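Local coordinates for protein malonyl-CoA decarboxylase (Rhodopseudomonas palustris, PDB 4KSA) that probably catalyses the decarboxylation of malonyl-CoA to acetyl-CoA and carbon dioxide, with magnesium bound by the protein, at residues A312-L315 and K316-D320; E336-T340 and P341-D345; S400-G403 and M404-H408. All blocks are in the same frame, centred on the assembly; numbering follows the deposited sequence.

Interaction 1: residues A312-L315 and K316-D320; sequences AKWL and KRERD
In Trp-314 and Arg-317 alike the first torsion carries CG to the side opposite the backbone N (chi1 176° and -176°), and the two long side chains leave the helix one turn apart and meet. A further bend at chi3 of Arg-317 folds its guanidinium back toward the preceding turn. There NH1 of Arg-317 arrives at the indole edge, near the ring plane, 3.5 Å from CD1 of Trp-314. The two flat groups stand 85° apart, so the charged group borders the ring without stacking on it. One face of the Arg-317 guanidinium instead lies over the backbone of Trp-314, whose CA is 4.0 Å from its plane, displaced toward the rim. Glu-318, bent at chi2, runs alongside the indole and points the same way; its OE1 comes within 3.9 Å of Trp-314 CZ2, while OE2 is hydrogen-bonded to Ser-324. The segments form consecutive turns of one alpha-helix, 311-320, in the C-terminal domain, whose family belongs to the acetyltransferase clan. Four i to i+4 bonds join them, among them Lys-316 N to Ala-312 O (3.0 Å), Glu-318 N to Trp-314 O (3.0 Å) and Arg-319 N to Leu-315 O (2.9 Å). The fourth, from Arg-317 N to Lys-313 O, is nearly straight. Aliphatic carbons pack against the same carbonyls: CG of Arg-319 lies 3.3 Å from O of Leu-315, before the chain runs on to a salt bridge with Asp-339. The helix is two-sided, as amphipathic helices are. Lys-313, Lys-316 and Arg-317 are exposed, whereas Leu-315 is buried against Leu-338 and His-408, and the Trp-314 ring meets that of Tyr-364 on helix 347-367.

Interaction 2: residues E336-T340 and P341-D345; sequences EALDT and PNWFD
Trp-343 overlaps Leu-338 along the outer part of its indole: CD2 of Leu-338 sits 3.3 Å above the ring plane, offset toward the rim. The two side chains run side by side and point the same way, with that methyl 3.6 Å from Trp-343 CZ2 and equally near CE2. On the opposite side of the indole the CB of Phe-344 approaches, 3.9 Å above the plane, so the ring is held between a leucine methyl and its own neighbour. The first torsion of Trp-343 (62°) sets CG between the backbone N and the carbonyl carbon, which turns the ring back toward the preceding residues 337-340. Its edge then meets a peptide oxygen, O of Thr-340 lying near the ring plane. The whole is a compact loop between helix 329-335 and helix 347-367, with an inverse gamma turn centred on Asp-339 and a short 3-10 turn at 343-344. Thr-340 ties it internally. Its hydroxyl OG1 donates a bond of 2.7 Å to O of Ala-337, approaching nearly along the C=O axis at 164°, and the same hydroxyl lies against CB of Trp-343. That CB is also 3.6 Å from O of Ala-337, so one carbonyl accepts the threonine hydrogen bond and also borders the root of the tryptophan. Cutting the indole back to an alanine would probably leave Leu-338 CD2 without the surface it rests on and open a gap between the loop and helix 347-367. The buried ring extends beyond the loop to Thr-349 and Leu-353 of that helix and to Leu-396. Phe-344 also touches Leu-396, while one face of its ring has CB of Asn-342 3.8 Å above it.

Interaction 3: residues S400-G403 and M404-H408; sequences SPNG and MRQSH
Backbone hydrogen bonds form the first group, beginning with Met-404 N to Ser-400 O (3.2 Å) and continuing with Gln-406 N to Asn-402 O (3.1 Å) and Ser-407 N to Gly-403 O (2.9 Å). Arg-405 N is held more loosely, by weak bonds to the carbonyls of both Pro-401 and Asn-402. Capping is the second kind: OG of Ser-400 accepts from Gly-403 N over 3.1 Å, and the same OG is also hydrogen-bonded to Asp-398. This N-cap serine, followed by Pro-401 in the first turn, starts the short helix 401-407, which precedes strand 411-416 of the mixed sheet. After it His-408 departs from helical geometry with positive phi. Contacts of flat polar groups come third. With CG between the backbone N and the carbonyl carbon (chi1 81°), Arg-405 swings its chain back over the first turn, and one guanidinium face receives Pro-401 O, 3.3 Å above the plane, and Asn-402 CA. NH1 of Arg-405 is 3.2 Å from OD1 of Asn-402, but the angle is too poor for a hydrogen bond. The amides of Asn-402 and Gln-406 stand 80° apart, ND2 of the first 3.6 Å from OE1 of the second. Among the remaining contacts, CB of Met-404 (modelled as selenomethionine) packs against Pro-401 O, while OG of Ser-407 is hydrogen-bonded to Leu-410 O.

Along the chain the three contacts follow in series, each within one continuous stretch; none nests in or crosses another. Interaction 1 spans most of helix 311-320, interaction 2 closes the turn between helices 329-335 and 347-367, and interaction 3 builds helix 401-407. In space they converge on the same side of the chain's centre. Arg-319 reaches Asp-339 through a 2.7 Å salt bridge from NH1 to OD2, joining interactions 1 and 2. A probable hydrogen bond from Ala-312 N to Gln-406 O links the start of helix 311-320 to the last turn of 401-407. Met-404 meets Trp-343 and Phe-344, and the side chains of Leu-315, Leu-338 and His-408 pack together where all three meet.

Interaction 1: residues A312-L315 and K316-D320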
# COMPACT_ATOMS: atom_id res chain seq x y z
N ALA A 312 -34.93 -23.74 23.29
CA ALA A 312 -36.37 -23.94 23.32
C ALA A 312 -36.74 -25.29 22.69
O ALA A 312 -37.50 -26.07 23.26
CB ALA A 312 -37.07 -22.82 22.58
N LYS A 313 -36.19 -25.54 21.51
CA LYS A 313 -36.47 -26.78 20.80
C LYS A 313 -36.08 -27.97 21.66
O LYS A 313 -36.82 -28.95 21.76
CB LYS A 313 -35.71 -26.82 19.47
CG LYS A 313 -35.85 -25.57 18.60
CD LYS A 313 -35.53 -25.88 17.13
CE LYS A 313 -35.41 -24.62 16.25
NZ LYS A 313 -34.07 -23.95 16.35
N TRP A 314 -34.92 -27.88 22.28
CA TRP A 314 -34.42 -28.95 23.12
C TRP A 314 -35.33 -29.19 24.32
O TRP A 314 -35.64 -30.33 24.64
CB TRP A 314 -33.02 -28.64 23.62
CG TRP A 314 -32.48 -29.66 24.57
CD1 TRP A 314 -31.93 -30.86 24.25
CD2 TRP A 314 -32.43 -29.56 26.00
NE1 TRP A 314 -31.55 -31.53 25.39
CE2 TRP A 314 -31.85 -30.76 26.48
CE3 TRP A 314 -32.85 -28.59 26.92
CZ2 TRP A 314 -31.65 -31.00 27.84
CZ3 TRP A 314 -32.65 -28.83 28.28
CH2 TRP A 314 -32.06 -30.03 28.73
N LEU A 315 -35.73 -28.11 24.99
CA LEU A 315 -36.59 -28.17 26.18
C LEU A 315 -37.91 -28.85 25.85
O LEU A 315 -38.44 -29.60 26.66
CB LEU A 315 -36.86 -26.77 26.73
CG LEU A 315 -37.61 -26.69 28.06
CD1 LEU A 315 -36.83 -27.45 29.12
CD2 LEU A 315 -37.80 -25.23 28.48
N LYS A 316 -38.43 -28.54 24.67
CA LYS A 316 -39.67 -29.11 24.16
C LYS A 316 -39.52 -30.62 24.13
O LYS A 316 -40.31 -31.36 24.71
CB LYS A 316 -39.91 -28.60 22.73
CG LYS A 316 -40.87 -29.43 21.90
CD LYS A 316 -42.32 -29.23 22.32
CE LYS A 316 -43.27 -29.91 21.34
NZ LYS A 316 -44.67 -30.04 21.85
N ARG A 317 -38.48 -31.08 23.46
CA ARG A 317 -38.18 -32.49 23.34
C ARG A 317 -38.04 -33.15 24.71
O ARG A 317 -38.41 -34.31 24.90
CB ARG A 317 -36.88 -32.65 22.55
CG ARG A 317 -36.46 -34.08 22.23
CD ARG A 317 -35.09 -34.06 21.58
NE ARG A 317 -34.96 -32.93 20.65
CZ ARG A 317 -33.86 -32.19 20.53
NH1 ARG A 317 -32.78 -32.46 21.26
NH2 ARG A 317 -33.85 -31.15 19.69
N GLU A 318 -37.49 -32.42 25.67
CA GLU A 318 -37.28 -32.96 27.00
C GLU A 318 -38.59 -33.10 27.76
O GLU A 318 -38.76 -34.01 28.58
CB GLU A 318 -36.33 -32.05 27.78
CG GLU A 318 -35.60 -32.72 28.93
CD GLU A 318 -34.86 -33.96 28.48
OE1 GLU A 318 -34.22 -33.90 27.41
OE2 GLU A 318 -34.90 -34.99 29.19
N ARG A 319 -39.52 -32.20 27.48
CA ARG A 319 -40.81 -32.24 28.13
C ARG A 319 -41.64 -33.36 27.52
O ARG A 319 -42.11 -34.25 28.24
CB ARG A 319 -41.53 -30.89 27.97
CG ARG A 319 -40.93 -29.79 28.83
CD ARG A 319 -42.01 -28.91 29.44
NE ARG A 319 -42.34 -27.75 28.63
CZ ARG A 319 -43.43 -27.01 28.81
NH1 ARG A 319 -43.65 -25.96 28.03
NH2 ARG A 319 -44.31 -27.32 29.75
N ASP A 320 -41.80 -33.32 26.19
CA ASP A 320 -42.56 -34.33 25.46
C ASP A 320 -42.06 -35.74 25.74
O ASP A 320 -42.73 -36.73 25.43
CB ASP A 320 -42.53 -34.04 23.97
CG ASP A 320 -43.34 -32.82 23.60
OD1 ASP A 320 -43.45 -32.52 22.40
OD2 ASP A 320 -43.86 -32.14 24.52

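Interaction 2: residues E336-T340 and P341-D345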
# COMPACT_ATOMS: atom_id res chain seq x y z
N GLU A 336 -44.89 -25.48 33.06
CA GLU A 336 -46.16 -25.15 32.41
C GLU A 336 -46.36 -23.65 32.32
O GLU A 336 -47.18 -23.16 31.54
CB GLU A 336 -47.34 -25.77 33.16
CG GLU A 336 -47.36 -27.29 33.19
CD GLU A 336 -48.62 -27.85 33.84
OE1 GLU A 336 -48.85 -27.58 35.04
OE2 GLU A 336 -49.39 -28.55 33.14
N ALA A 337 -45.61 -22.92 33.14
CA ALA A 337 -45.68 -21.46 33.16
C ALA A 337 -45.18 -20.90 31.83
O ALA A 337 -45.72 -19.93 31.31
CB ALA A 337 -44.84 -20.93 34.32
N LEU A 338 -44.14 -21.52 31.29
CA LEU A 338 -43.56 -21.09 30.02
C LEU A 338 -44.60 -21.07 28.90
O LEU A 338 -44.43 -20.38 27.91
CB LEU A 338 -42.39 -21.99 29.64
CG LEU A 338 -41.20 -21.89 30.60
CD1 LEU A 338 -40.21 -23.00 30.32
CD2 LEU A 338 -40.57 -20.52 30.44
N ASP A 339 -45.67 -21.83 29.09
CA ASP A 339 -46.73 -21.92 28.08
C ASP A 339 -47.85 -20.90 28.29
O ASP A 339 -49.03 -21.26 28.31
CB ASP A 339 -47.33 -23.33 28.08
CG ASP A 339 -46.29 -24.41 27.81
OD1 ASP A 339 -45.59 -24.31 26.78
OD2 ASP A 339 -46.17 -25.34 28.64
N THR A 340 -47.49 -19.63 28.45
CA THR A 340 -48.47 -18.57 28.65
C THR A 340 -48.03 -17.30 27.94
O THR A 340 -46.84 -17.08 27.73
CB THR A 340 -48.67 -18.26 30.14
OG1 THR A 340 -47.40 -17.95 30.73
CG2 THR A 340 -49.30 -19.45 30.86
N PRO A 341 -48.99 -16.43 27.59
CA PRO A 341 -48.77 -15.15 26.90
C PRO A 341 -47.48 -14.41 27.26
O PRO A 341 -46.54 -14.40 26.47
CB PRO A 341 -50.00 -14.34 27.27
CG PRO A 341 -51.06 -15.39 27.29
CD PRO A 341 -50.39 -16.52 28.05
N ASN A 342 -47.45 -13.80 28.43
CA ASN A 342 -46.28 -13.04 28.83
C ASN A 342 -45.84 -13.35 30.24
O ASN A 342 -45.64 -12.44 31.04
CB ASN A 342 -46.56 -11.54 28.73
CG ASN A 342 -47.29 -11.16 27.46
OD1 ASN A 342 -48.43 -11.60 27.23
ND2 ASN A 342 -46.65 -10.35 26.63
N TRP A 343 -45.67 -14.63 30.56
CA TRP A 343 -45.25 -15.00 31.91
C TRP A 343 -44.13 -14.10 32.43
O TRP A 343 -44.08 -13.79 33.62
CB TRP A 343 -44.79 -16.46 31.95
CG TRP A 343 -43.61 -16.77 31.09
CD1 TRP A 343 -43.63 -17.29 29.83
CD2 TRP A 343 -42.24 -16.58 31.43
NE1 TRP A 343 -42.35 -17.44 29.37
CE2 TRP A 343 -41.47 -17.01 30.33
CE3 TRP A 343 -41.58 -16.08 32.56
CZ2 TRP A 343 -40.08 -16.96 30.32
CZ3 TRP A 343 -40.19 -16.03 32.56
CH2 TRP A 343 -39.46 -16.47 31.44
N PHE A 344 -43.24 -13.67 31.54
CA PHE A 344 -42.14 -12.80 31.93
C PHE A 344 -42.62 -11.46 32.51
O PHE A 344 -41.86 -10.76 33.19
CB PHE A 344 -41.17 -12.56 30.75
CG PHE A 344 -41.83 -11.99 29.51
CD1 PHE A 344 -42.44 -12.84 28.58
CD2 PHE A 344 -41.83 -10.62 29.27
CE1 PHE A 344 -43.04 -12.31 27.43
CE2 PHE A 344 -42.42 -10.09 28.12
CZ PHE A 344 -43.03 -10.94 27.20
N ASP A 345 -43.87 -11.11 32.25
CA ASP A 345 -44.41 -9.87 32.77
C ASP A 345 -44.95 -10.01 34.20
O ASP A 345 -45.68 -9.15 34.69
CB ASP A 345 -45.51 -9.34 31.84
CG ASP A 345 -44.95 -8.82 30.53
OD1 ASP A 345 -43.78 -8.38 30.52
OD2 ASP A 345 -45.69 -8.83 29.51

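Interaction 3: residues S400-G403 and M404-H408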
# COMPACT_ATOMS: atom_id res chain seq x y z
N SER A 400 -37.46 -10.19 23.59
CA SER A 400 -37.96 -9.84 22.27
C SER A 400 -38.75 -11.07 21.85
O SER A 400 -38.37 -12.19 22.17
CB SER A 400 -36.80 -9.63 21.30
OG SER A 400 -36.06 -10.83 21.14
N PRO A 401 -39.87 -10.87 21.16
CA PRO A 401 -40.64 -12.05 20.75
C PRO A 401 -39.76 -13.15 20.13
O PRO A 401 -40.06 -14.34 20.27
CB PRO A 401 -41.66 -11.48 19.77
CG PRO A 401 -41.10 -10.11 19.39
CD PRO A 401 -40.51 -9.64 20.67
N ASN A 402 -38.67 -12.75 19.48
CA ASN A 402 -37.76 -13.73 18.87
C ASN A 402 -37.05 -14.58 19.90
O ASN A 402 -37.20 -15.80 19.92
CB ASN A 402 -36.71 -13.02 18.01
CG ASN A 402 -35.55 -13.95 17.63
OD1 ASN A 402 -35.75 -15.00 17.00
ND2 ASN A 402 -34.33 -13.56 18.01
N GLY A 403 -36.24 -13.93 20.73
CA GLY A 403 -35.50 -14.64 21.75
C GLY A 403 -36.37 -15.58 22.57
O GLY A 403 -35.92 -16.62 23.06
N MSE A 404 -37.64 -15.21 22.71
CA MSE A 404 -38.59 -16.00 23.47
C MSE A 404 -38.87 -17.36 22.82
O MSE A 404 -38.97 -18.37 23.51
CB MSE A 404 -39.89 -15.20 23.65
CG MSE A 404 -40.68 -15.53 24.91
SE MSE A 404 -39.62 -15.56 26.56
CE MSE A 404 -39.33 -13.66 26.80
N ARG A 405 -38.99 -17.38 21.49
CA ARG A 405 -39.26 -18.64 20.79
C ARG A 405 -37.99 -19.45 20.63
O ARG A 405 -38.02 -20.67 20.48
CB ARG A 405 -39.86 -18.35 19.40
CG ARG A 405 -38.85 -18.00 18.32
CD ARG A 405 -39.54 -17.66 17.00
NE ARG A 405 -40.33 -16.43 17.09
CZ ARG A 405 -39.93 -15.24 16.62
NH1 ARG A 405 -38.75 -15.12 16.01
NH2 ARG A 405 -40.71 -14.18 16.75
N GLN A 406 -36.87 -18.74 20.68
CA GLN A 406 -35.56 -19.35 20.52
C GLN A 406 -35.06 -20.07 21.78
O GLN A 406 -34.60 -21.21 21.72
CB GLN A 406 -34.60 -18.26 20.11
CG GLN A 406 -33.38 -18.72 19.38
CD GLN A 406 -32.86 -17.66 18.43
OE1 GLN A 406 -32.55 -16.53 18.84
NE2 GLN A 406 -32.78 -18.00 17.14
N SER A 407 -35.17 -19.40 22.93
CA SER A 407 -34.69 -19.96 24.19
C SER A 407 -35.42 -19.40 25.40
O SER A 407 -34.85 -19.36 26.49
CB SER A 407 -33.21 -19.66 24.35
OG SER A 407 -33.02 -18.25 24.36
N HIS A 408 -36.66 -18.98 25.23
CA HIS A 408 -37.44 -18.42 26.34
C HIS A 408 -36.70 -17.26 27.01
O HIS A 408 -36.64 -17.16 28.24
CB HIS A 408 -37.74 -19.53 27.37
CG HIS A 408 -38.50 -20.69 26.80
ND1 HIS A 408 -39.75 -20.56 26.23
CD2 HIS A 408 -38.18 -22.00 26.69
CE1 HIS A 408 -40.17 -21.74 25.80
NE2 HIS A 408 -39.23 -22.63 26.06